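Local coordinates for C381 turret protein (Sulfolobus turreted icosahedral virus, PDB 4IND) that forms the turrets of an archaeal virus, probably as a pentamer, from three jelly-roll domains in tandem, at residues Arg172-Thr177 against Val259-Glu264; Leu265-Asn270 against Tyr373-Gly378; Lys300-Ser305 against Ser338-Ser343; Thr319-Ser324 against Ile349-Leu354. All blocks are in the same frame, centred on the assembly; numbering follows the deposited sequence.

Interaction 1. Residues Arg172-Thr177 against Val259-Glu264; sequences RLRKGT and VEEINE. With 2HP (dihydrogenphosphate ion), chain U.
In the second jelly-roll domain of the turret protein, the start of strand 176-187 pairs antiparallel with the end of strand 253-262, beside a dihydrogenphosphate site. Ile262 N gives a nearly straight hydrogen bond of 2.9 Å to Thr177 O. Next to it the two side chains pack on one face of the sheet: Thr177 CG2, anti to its own backbone N (OG1 at chi1 -61°), lies 3.7 Å from Ile262 CG1. A water holds the strand ends together, accepting from Thr177 N and donating to Ile262 O; it also donates to Glu261 OE2 in one of that residue's two conformers, a link that is therefore doubtful. Deeper in, Leu173 CD2 meets Val259 CG1 at 4.1 Å, and Phe149 packs on both residues. Before the strand begins, two arginines turn to the anion, which is also bonded by Leu79 N and Arg147 NH2. Arg174, poorly ordered and bonded through NH2 to Phe149 O, presents the edge of its guanidinium, NH1 making a weak bond to the phosphate O3. The stronger bond comes from Arg172, whose chain bends at chi3 (70°) and sets NH2 3.2 Å from the phosphate O1, in the guanidinium plane.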
# COMPACT_ATOMS: atom_id res chain seq x y z
N ARG A 172 -5.18 13.62 15.70
CA ARG A 172 -4.80 12.20 15.76
C ARG A 172 -4.05 11.86 14.49
O ARG A 172 -4.50 12.21 13.40
CB ARG A 172 -6.05 11.30 15.84
CG ARG A 172 -5.72 9.83 15.89
CD ARG A 172 -6.78 8.91 15.29
NE ARG A 172 -6.87 9.04 13.83
CZ ARG A 172 -7.75 8.36 13.10
NH1 ARG A 172 -8.62 7.53 13.69
NH2 ARG A 172 -7.80 8.50 11.78
N LEU A 173 -2.92 11.18 14.62
CA LEU A 173 -2.18 10.71 13.45
C LEU A 173 -2.08 9.20 13.50
O LEU A 173 -1.69 8.66 14.53
CB LEU A 173 -0.77 11.30 13.42
CG LEU A 173 -0.66 12.81 13.40
CD1 LEU A 173 0.81 13.23 13.39
CD2 LEU A 173 -1.38 13.37 12.18
N ARG A 174 -2.41 8.52 12.41
CA ARG A 174 -2.27 7.07 12.41
C ARG A 174 -0.80 6.78 12.14
O ARG A 174 -0.03 7.69 11.88
CB ARG A 174 -3.14 6.46 11.33
CG ARG A 174 -2.79 6.99 9.96
CD ARG A 174 -3.26 6.06 8.87
NE ARG A 174 -2.94 6.61 7.57
CZ ARG A 174 -3.74 7.39 6.85
NH1 ARG A 174 -4.95 7.73 7.29
NH2 ARG A 174 -3.32 7.83 5.67
N LYS A 175 -0.42 5.51 12.16
CA LYS A 175 0.98 5.14 12.01
C LYS A 175 1.62 5.77 10.78
O LYS A 175 1.02 5.88 9.71
CB LYS A 175 1.15 3.61 11.97
CG LYS A 175 0.58 2.93 10.73
CD LYS A 175 0.59 1.40 10.89
CE LYS A 175 0.14 0.68 9.61
NZ LYS A 175 1.17 0.84 8.53
N GLY A 176 2.87 6.18 10.95
CA GLY A 176 3.60 6.84 9.87
C GLY A 176 4.63 7.78 10.46
O GLY A 176 4.74 7.90 11.67
N THR A 177 5.42 8.41 9.60
CA THR A 177 6.28 9.50 10.04
C THR A 177 5.75 10.76 9.40
O THR A 177 5.36 10.76 8.23
CB THR A 177 7.74 9.24 9.63
OG1 THR A 177 8.19 8.03 10.26
CG2 THR A 177 8.64 10.41 10.07
N VAL A 259 0.80 19.71 8.24
CA VAL A 259 1.11 18.37 8.76
C VAL A 259 0.98 17.39 7.61
O VAL A 259 -0.08 17.31 7.00
CB VAL A 259 0.11 17.96 9.86
CG1 VAL A 259 0.52 16.62 10.49
CG2 VAL A 259 -0.00 19.05 10.91
N GLU A 260 2.05 16.66 7.32
CA GLU A 260 2.09 15.84 6.12
C GLU A 260 2.92 14.60 6.35
O GLU A 260 3.93 14.63 7.07
CB GLU A 260 2.68 16.66 4.96
CG GLU A 260 4.03 17.25 5.32
CD GLU A 260 4.31 18.57 4.63
OE1 GLU A 260 3.61 18.93 3.65
OE2 GLU A 260 5.24 19.27 5.07
N GLU A 261 2.50 13.48 5.75
CA GLU A 261 3.25 12.24 5.87
C GLU A 261 4.51 12.30 5.00
O GLU A 261 4.47 12.82 3.88
CB GLU A 261 2.38 11.05 5.46
CG GLU A 261 2.92 9.71 5.93
CD GLU A 261 2.04 8.53 5.54
OE1 GLU A 261 0.90 8.75 5.05
OE2 GLU A 261 2.48 7.38 5.71
N ILE A 262 5.61 11.75 5.51
CA ILE A 262 6.86 11.68 4.75
C ILE A 262 7.37 10.24 4.65
O ILE A 262 6.95 9.36 5.41
CB ILE A 262 7.97 12.57 5.35
CG1 ILE A 262 8.36 12.08 6.74
CG2 ILE A 262 7.53 14.05 5.35
CD1 ILE A 262 9.74 12.60 7.21
N ASN A 263 8.25 10.00 3.67
CA ASN A 263 9.02 8.78 3.61
C ASN A 263 10.29 8.96 4.43
O ASN A 263 10.61 10.07 4.85
CB ASN A 263 9.33 8.42 2.15
CG ASN A 263 8.12 7.88 1.44
OD1 ASN A 263 7.30 7.19 2.05
ND2 ASN A 263 7.97 8.20 0.16
N GLU A 264 11.00 7.87 4.69
CA GLU A 264 12.17 7.95 5.55
C GLU A 264 13.10 9.06 5.09
O GLU A 264 13.40 9.21 3.91
CB GLU A 264 12.93 6.62 5.58
CG GLU A 264 14.09 6.68 6.56
CD GLU A 264 14.90 5.40 6.61
OE1 GLU A 264 15.56 5.17 7.64
OE2 GLU A 264 14.88 4.63 5.62
P 2HP U . -7.70 10.74 8.57
O1 2HP U . -6.54 10.32 9.44
O2 2HP U . -8.85 10.34 9.44
O3 2HP U . -7.66 9.92 7.24
O4 2HP U . -7.79 12.28 8.32
O HOH W 1 5.05 7.55 6.73

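Interaction 2. Residues Leu265-Asn270 against Tyr373-Gly378; sequences LVENTN and YEQIAG. With 2HP (dihydrogenphosphate ion), chain B.
Val266 to Asn270 and Tyr373 to Ala377 run antiparallel as neighbouring strands of the third jelly-roll domain, interrupted by a classic beta bulge. The backbone bonds come first. Ala377 N reaches Leu265 O at 2.9 Å, Gln375 N binds Asn268 O, and Asn270 and Tyr373 exchange a pair of bonds. At the bulge Glu267 and Asn268 both face Gln375, whose O takes a 2.8 Å bond from Glu267 N and a weak one from Asn268 N.

Among the side chains, Gln375 runs out extended, and its CG lies 3.5 Å from Glu267 OE2, with the carboxylate and amide planes 52° apart; its NE2 is bonded to Ser295 OG. Asn270 lays CB 3.7 Å from CE2 of the Tyr373 ring, and its amide is inclined 41° to that ring. Leu265 CB meets Ala377 CB at 3.7 Å.

Two waters extend the polar network. One joins Leu265 N to Ala377 O; the other lies between Thr269 OG1 and Glu374 OE1. Ile376 CD1 comes within 3.2 Å of O1 of a dihydrogenphosphate bonded by Lys231 NZ and His296 NE2.

Around the pair, strand 295-305 flanks strand 365-377 on its other edge, Tyr229 of strand 221-232 packs on Leu265, Glu267 and Ala377, and Glu348 OE2 of a neighbouring subunit accepts from Val266 N, where strand 266-278 begins.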
# COMPACT_ATOMS: atom_id res chain seq x y z
N LEU A 265 13.54 9.87 6.05
CA LEU A 265 14.46 10.95 5.78
C LEU A 265 15.74 10.77 6.58
O LEU A 265 15.77 10.97 7.79
CB LEU A 265 13.79 12.29 6.12
CG LEU A 265 14.71 13.53 6.09
CD1 LEU A 265 15.49 13.63 4.79
CD2 LEU A 265 13.88 14.80 6.33
N VAL A 266 16.81 10.38 5.90
CA VAL A 266 18.11 10.34 6.54
C VAL A 266 18.69 11.74 6.51
O VAL A 266 19.11 12.23 5.45
CB VAL A 266 19.05 9.36 5.84
CG1 VAL A 266 20.43 9.37 6.50
CG2 VAL A 266 18.45 7.95 5.87
N GLU A 267 18.69 12.41 7.66
CA GLU A 267 19.14 13.79 7.72
C GLU A 267 20.64 13.89 7.49
O GLU A 267 21.12 14.81 6.83
CB GLU A 267 18.75 14.41 9.06
CG GLU A 267 17.25 14.39 9.26
CD GLU A 267 16.81 15.05 10.55
OE1 GLU A 267 15.65 15.52 10.62
OE2 GLU A 267 17.61 15.09 11.51
N ASN A 268 21.37 12.94 8.04
CA ASN A 268 22.81 12.86 7.81
C ASN A 268 23.40 11.57 8.34
O ASN A 268 22.78 10.86 9.14
CB ASN A 268 23.53 14.07 8.41
CG ASN A 268 23.17 14.30 9.86
OD1 ASN A 268 23.56 13.53 10.73
ND2 ASN A 268 22.44 15.35 10.13
N THR A 269 24.59 11.25 7.87
CA THR A 269 25.25 10.03 8.30
C THR A 269 26.65 10.48 8.66
O THR A 269 27.23 11.28 7.94
CB THR A 269 25.29 8.99 7.18
OG1 THR A 269 23.95 8.75 6.70
CG2 THR A 269 25.91 7.67 7.66
N ASN A 270 27.17 10.01 9.79
CA ASN A 270 28.38 10.58 10.35
C ASN A 270 29.29 9.52 10.93
O ASN A 270 28.83 8.56 11.55
CB ASN A 270 28.04 11.58 11.46
CG ASN A 270 27.33 12.81 10.92
OD1 ASN A 270 27.95 13.67 10.29
ND2 ASN A 270 26.04 12.91 11.17
N TYR A 373 26.94 6.43 12.44
CA TYR A 373 25.51 6.42 12.75
C TYR A 373 24.77 7.29 11.76
O TYR A 373 25.37 8.18 11.14
CB TYR A 373 25.26 6.93 14.17
CG TYR A 373 25.47 8.41 14.32
CD1 TYR A 373 24.43 9.31 14.15
CD2 TYR A 373 26.73 8.93 14.63
CE1 TYR A 373 24.63 10.67 14.29
CE2 TYR A 373 26.93 10.29 14.78
CZ TYR A 373 25.88 11.15 14.59
OH TYR A 373 26.06 12.50 14.72
N GLU A 374 23.47 7.04 11.62
CA GLU A 374 22.62 7.90 10.84
C GLU A 374 21.73 8.66 11.80
O GLU A 374 21.31 8.13 12.83
CB GLU A 374 21.72 7.06 9.90
CG GLU A 374 22.45 6.15 8.93
CD GLU A 374 21.48 5.30 8.10
OE1 GLU A 374 21.87 4.82 7.01
OE2 GLU A 374 20.33 5.09 8.53
N GLN A 375 21.44 9.92 11.47
CA GLN A 375 20.38 10.65 12.16
C GLN A 375 19.17 10.67 11.24
O GLN A 375 19.27 11.08 10.08
CB GLN A 375 20.83 12.08 12.49
CG GLN A 375 19.74 12.92 13.14
CD GLN A 375 20.30 14.19 13.76
OE1 GLN A 375 21.46 14.54 13.55
NE2 GLN A 375 19.48 14.88 14.54
N ILE A 376 18.03 10.22 11.76
CA ILE A 376 16.86 9.99 10.94
C ILE A 376 15.72 10.85 11.45
O ILE A 376 15.52 10.98 12.66
CB ILE A 376 16.49 8.52 10.98
CG1 ILE A 376 17.66 7.71 10.39
CG2 ILE A 376 15.18 8.27 10.24
CD1 ILE A 376 17.59 6.22 10.63
N ALA A 377 14.98 11.47 10.53
CA ALA A 377 13.84 12.32 10.93
C ALA A 377 12.82 11.51 11.69
O ALA A 377 12.50 10.37 11.31
CB ALA A 377 13.20 12.99 9.72
N GLY A 378 12.29 12.11 12.76
CA GLY A 378 11.15 11.53 13.48
C GLY A 378 11.48 11.36 14.96
O GLY A 378 12.35 10.55 15.32
P 2HP B . 13.42 4.22 11.39
O1 2HP B . 14.84 4.69 11.39
O2 2HP B . 12.64 5.50 11.45
O3 2HP B . 13.18 3.32 12.65
O4 2HP B . 13.05 3.49 10.07
O HOH W 2 12.30 9.52 8.88
O HOH W 3 22.97 6.69 5.37

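Interaction 3. Residues Lys300-Ser305 against Ser338-Ser343; sequences KYASVS and SSTPPS
Thr340 docks the loop between strands 328-332 and 346-349 against strand 295-305 in the third jelly-roll domain, where a single bridge joins Ser303 to Ser339. Following Thr340 outward, CB stands 3.8 Å from Ala302 O. There the side chain forks. CG2 turns to the methyl of Ala302, 3.9 Å from its CB; Phe333, Trp344 and Leu316 also pack on Ala302, and Trp331 on Thr340. OG1, placed between backbone N and carbonyl carbon by chi1 of 57°, takes the other direction and accepts a 3.0 Å hydrogen bond from Ala302 N. In this way the hydroxyl does what a backbone carbonyl would do in a regular strand. The same oxygen donates to a water, which passes its own hydrogens to Lys300 O and Pro341 O. OG1 also approaches CD1 of the Tyr301 ring, which crosses the threonine at a slant and ends with OH near Ser339 CB.

The main chain adds the bond from Thr340 N to Ala302 O. Tyr301 packs against Pro341 of one neighbouring subunit, and Pro341 of this loop against Tyr301 of another, so strand and loop both reach the subunit interface. At the far end Ser338 O is gripped twice: Val304 N donates at 2.9 Å nearly in line with the carbonyl, while Ser303 OG donates at 3.2 Å from above the carbonyl plane.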
# COMPACT_ATOMS: atom_id res chain seq x y z
N LYS A 300 25.48 1.93 13.02
CA LYS A 300 25.85 0.97 11.99
C LYS A 300 27.15 0.24 12.32
O LYS A 300 27.33 -0.92 11.96
CB LYS A 300 26.00 1.68 10.64
CG LYS A 300 24.80 2.50 10.22
CD LYS A 300 23.56 1.64 10.14
CE LYS A 300 23.61 0.69 8.95
NZ LYS A 300 22.30 0.01 8.72
N TYR A 301 28.04 0.91 13.02
CA TYR A 301 29.38 0.38 13.28
C TYR A 301 30.04 1.10 14.44
O TYR A 301 29.90 2.32 14.58
CB TYR A 301 30.24 0.55 12.03
CG TYR A 301 31.68 0.08 12.20
CD1 TYR A 301 32.00 -1.27 12.12
CD2 TYR A 301 32.71 0.99 12.41
CE1 TYR A 301 33.33 -1.70 12.26
CE2 TYR A 301 34.04 0.58 12.56
CZ TYR A 301 34.34 -0.77 12.48
OH TYR A 301 35.65 -1.20 12.62
N ALA A 302 30.76 0.35 15.26
CA ALA A 302 31.52 0.94 16.36
C ALA A 302 32.81 0.19 16.60
O ALA A 302 32.89 -1.03 16.42
CB ALA A 302 30.69 1.01 17.64
N SER A 303 33.84 0.92 17.00
CA SER A 303 35.14 0.33 17.26
C SER A 303 35.84 1.12 18.35
O SER A 303 35.63 2.33 18.49
CB SER A 303 35.98 0.36 15.99
OG SER A 303 37.17 -0.37 16.16
N VAL A 304 36.64 0.44 19.15
CA VAL A 304 37.41 1.11 20.20
C VAL A 304 38.88 0.75 20.04
O VAL A 304 39.22 -0.43 19.91
CB VAL A 304 36.93 0.74 21.61
CG1 VAL A 304 37.83 1.37 22.66
CG2 VAL A 304 35.48 1.20 21.80
N SER A 305 39.74 1.76 20.02
CA SER A 305 41.17 1.53 19.98
C SER A 305 41.76 1.94 21.31
O SER A 305 41.20 2.80 22.01
CB SER A 305 41.83 2.32 18.85
OG SER A 305 41.59 3.70 19.01
N SER A 338 36.97 -5.69 19.89
CA SER A 338 37.20 -4.25 19.72
C SER A 338 36.36 -3.58 18.63
O SER A 338 36.32 -2.36 18.53
CB SER A 338 38.68 -4.00 19.45
OG SER A 338 39.09 -4.70 18.29
N SER A 339 35.68 -4.37 17.80
CA SER A 339 34.79 -3.78 16.82
C SER A 339 33.51 -4.60 16.60
O SER A 339 33.48 -5.81 16.84
CB SER A 339 35.53 -3.51 15.51
OG SER A 339 35.89 -4.71 14.89
N THR A 340 32.45 -3.92 16.17
CA THR A 340 31.15 -4.56 16.00
C THR A 340 31.11 -5.39 14.72
O THR A 340 31.75 -5.03 13.73
CB THR A 340 30.04 -3.52 15.98
OG1 THR A 340 30.30 -2.59 14.93
CG2 THR A 340 29.97 -2.78 17.31
N PRO A 341 30.35 -6.50 14.74
CA PRO A 341 30.24 -7.39 13.58
C PRO A 341 29.36 -6.83 12.47
O PRO A 341 28.60 -5.89 12.68
CB PRO A 341 29.63 -8.66 14.18
CG PRO A 341 28.83 -8.18 15.34
CD PRO A 341 29.58 -6.99 15.90
N PRO A 342 29.46 -7.41 11.27
CA PRO A 342 28.69 -6.93 10.12
C PRO A 342 27.17 -6.82 10.36
O PRO A 342 26.54 -5.91 9.82
CB PRO A 342 28.99 -7.97 9.04
CG PRO A 342 30.37 -8.48 9.40
CD PRO A 342 30.36 -8.52 10.91
N SER A 343 26.60 -7.73 11.14
CA SER A 343 25.14 -7.75 11.32
C SER A 343 24.65 -6.77 12.40
O SER A 343 23.45 -6.63 12.62
CB SER A 343 24.68 -9.15 11.66
OG SER A 343 25.20 -9.55 12.90
O HOH W 4 29.01 -3.18 12.71

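Interaction 4. Residues Thr319-Ser324 against Ile349-Leu354; sequences TNLNRS and INSIQL
With chi1 at 54°, Asn350 CG sits between its own backbone N and carbonyl carbon, which swings the amide over the turn at Asn320 to Asn322; Asn320, with CG anti to its N (168°), brings its OD1 to 3.3 Å from Asn350 ND2. The two amides stand almost perpendicular, 89° apart. Asn350 OD1 accepts from Leu321 N at 2.9 Å, a fairly straight bond with the donor only slightly tilted from the amide plane. Asn320 OD1 turns back on its own segment and takes Asn322 N at 2.9 Å from above its plane, forming an Asx turn. Asn322 is held at both ends of its amide by residues beyond the contact, ND2 donating to Leu380 O and OD1 accepting from Gln291 NE2.

Beside the amides, Leu321 CD1 presses onto Ser351 CB at 3.5 Å, a snug contact for two carbons, while Ser351 OG is hydrogen-bonded to Tyr327 OH.

The backbones meet at Thr319. Its N donates to Ser351 O at 3.0 Å, and its O is shared by two donors, Asn350 N at 2.9 Å and Ser351 N at 3.2 Å. Two successive residues facing one across the strands make a classic beta bulge, here where strand 351-358 begins beside the end of strand 311-319 in the third jelly roll, with the Asx turn leading the chain away.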
# COMPACT_ATOMS: atom_id res chain seq x y z
N THR A 319 19.56 3.91 24.21
CA THR A 319 18.15 3.75 24.56
C THR A 319 17.27 4.71 23.79
O THR A 319 17.76 5.69 23.21
CB THR A 319 17.90 3.96 26.06
OG1 THR A 319 16.56 3.55 26.38
CG2 THR A 319 18.07 5.42 26.44
N ASN A 320 15.98 4.41 23.78
CA ASN A 320 14.96 5.38 23.44
C ASN A 320 14.50 6.04 24.74
O ASN A 320 13.68 5.48 25.47
CB ASN A 320 13.79 4.71 22.72
CG ASN A 320 12.59 5.64 22.60
OD1 ASN A 320 12.69 6.82 22.93
ND2 ASN A 320 11.47 5.10 22.15
N LEU A 321 15.04 7.22 25.03
CA LEU A 321 14.76 7.91 26.29
C LEU A 321 13.29 8.24 26.49
O LEU A 321 12.86 8.50 27.62
CB LEU A 321 15.59 9.18 26.40
CG LEU A 321 17.09 8.98 26.66
CD1 LEU A 321 17.82 10.31 26.58
CD2 LEU A 321 17.30 8.33 28.03
N ASN A 322 12.54 8.29 25.40
CA ASN A 322 11.10 8.52 25.48
C ASN A 322 10.35 7.26 25.95
O ASN A 322 9.19 7.31 26.38
CB ASN A 322 10.56 9.00 24.12
CG ASN A 322 11.11 10.37 23.73
OD1 ASN A 322 11.40 11.20 24.59
ND2 ASN A 322 11.25 10.60 22.43
N ARG A 323 11.03 6.13 25.88
CA ARG A 323 10.47 4.87 26.35
C ARG A 323 11.06 4.47 27.70
O ARG A 323 10.34 3.99 28.58
CB ARG A 323 10.72 3.76 25.33
CG ARG A 323 10.39 2.38 25.86
CD ARG A 323 10.75 1.28 24.88
NE ARG A 323 10.29 -0.01 25.38
CZ ARG A 323 11.00 -0.81 26.17
NH1 ARG A 323 12.22 -0.46 26.56
NH2 ARG A 323 10.49 -1.97 26.57
N SER A 324 12.36 4.70 27.87
CA SER A 324 13.07 4.25 29.06
C SER A 324 14.33 5.08 29.34
O SER A 324 15.10 5.38 28.42
CB SER A 324 13.46 2.78 28.90
OG SER A 324 14.21 2.34 30.02
N ILE A 349 16.73 4.26 18.60
CA ILE A 349 17.30 4.82 19.82
C ILE A 349 17.48 6.31 19.58
O ILE A 349 17.45 6.76 18.44
CB ILE A 349 18.66 4.19 20.12
CG1 ILE A 349 19.53 4.28 18.86
CG2 ILE A 349 18.49 2.74 20.53
CD1 ILE A 349 21.00 4.16 19.11
N ASN A 350 17.69 7.08 20.64
CA ASN A 350 17.92 8.52 20.46
C ASN A 350 18.98 9.04 21.41
O ASN A 350 19.22 10.24 21.50
CB ASN A 350 16.62 9.32 20.58
CG ASN A 350 15.87 9.06 21.87
OD1 ASN A 350 16.45 8.59 22.84
ND2 ASN A 350 14.56 9.34 21.87
N SER A 351 19.60 8.13 22.15
CA SER A 351 20.70 8.51 23.04
C SER A 351 21.71 7.38 23.18
O SER A 351 21.33 6.22 23.35
CB SER A 351 20.16 8.92 24.41
OG SER A 351 21.20 9.41 25.22
N ILE A 352 22.99 7.74 23.09
CA ILE A 352 24.11 6.80 23.14
C ILE A 352 25.12 7.26 24.18
O ILE A 352 25.46 8.43 24.22
CB ILE A 352 24.88 6.77 21.82
CG1 ILE A 352 23.92 6.58 20.65
CG2 ILE A 352 25.94 5.68 21.83
CD1 ILE A 352 23.20 5.27 20.70
N GLN A 353 25.61 6.33 25.00
CA GLN A 353 26.69 6.65 25.93
C GLN A 353 27.71 5.51 26.00
O GLN A 353 27.40 4.36 25.67
CB GLN A 353 26.14 6.97 27.33
CG GLN A 353 25.49 5.77 28.02
CD GLN A 353 24.84 6.13 29.34
OE1 GLN A 353 24.50 7.29 29.59
NE2 GLN A 353 24.67 5.12 30.21
N LEU A 354 28.93 5.84 26.40
CA LEU A 354 29.97 4.85 26.63
C LEU A 354 30.26 4.78 28.12
O LEU A 354 30.53 5.80 28.76
CB LEU A 354 31.25 5.22 25.89
CG LEU A 354 32.38 4.19 25.97
CD1 LEU A 354 32.02 2.95 25.16
CD2 LEU A 354 33.67 4.79 25.47

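Overall arrangement
From the N terminus, interaction 1 closes first, joining the two inner strands of a sheet in the second domain across 81 intervening residues. The chain then passes straight from strand 253-262 into strand 266-278, where interaction 2 opens; the two contacts touch through Glu264 and Ile376, and through Ile262 and Ala377, at the junction of the second and third domains. Interaction 2 spans almost the whole third domain, so interactions 3 and 4 both fall within its loop. Their segments alternate along the chain and therefore cross: interaction 3 fastens a loop to the sheet that includes strands 295-305 and 365-377, whereas interaction 4 ties the end of strand 311-319 and the turn after it to the start of strand 351-358 in the other sheet.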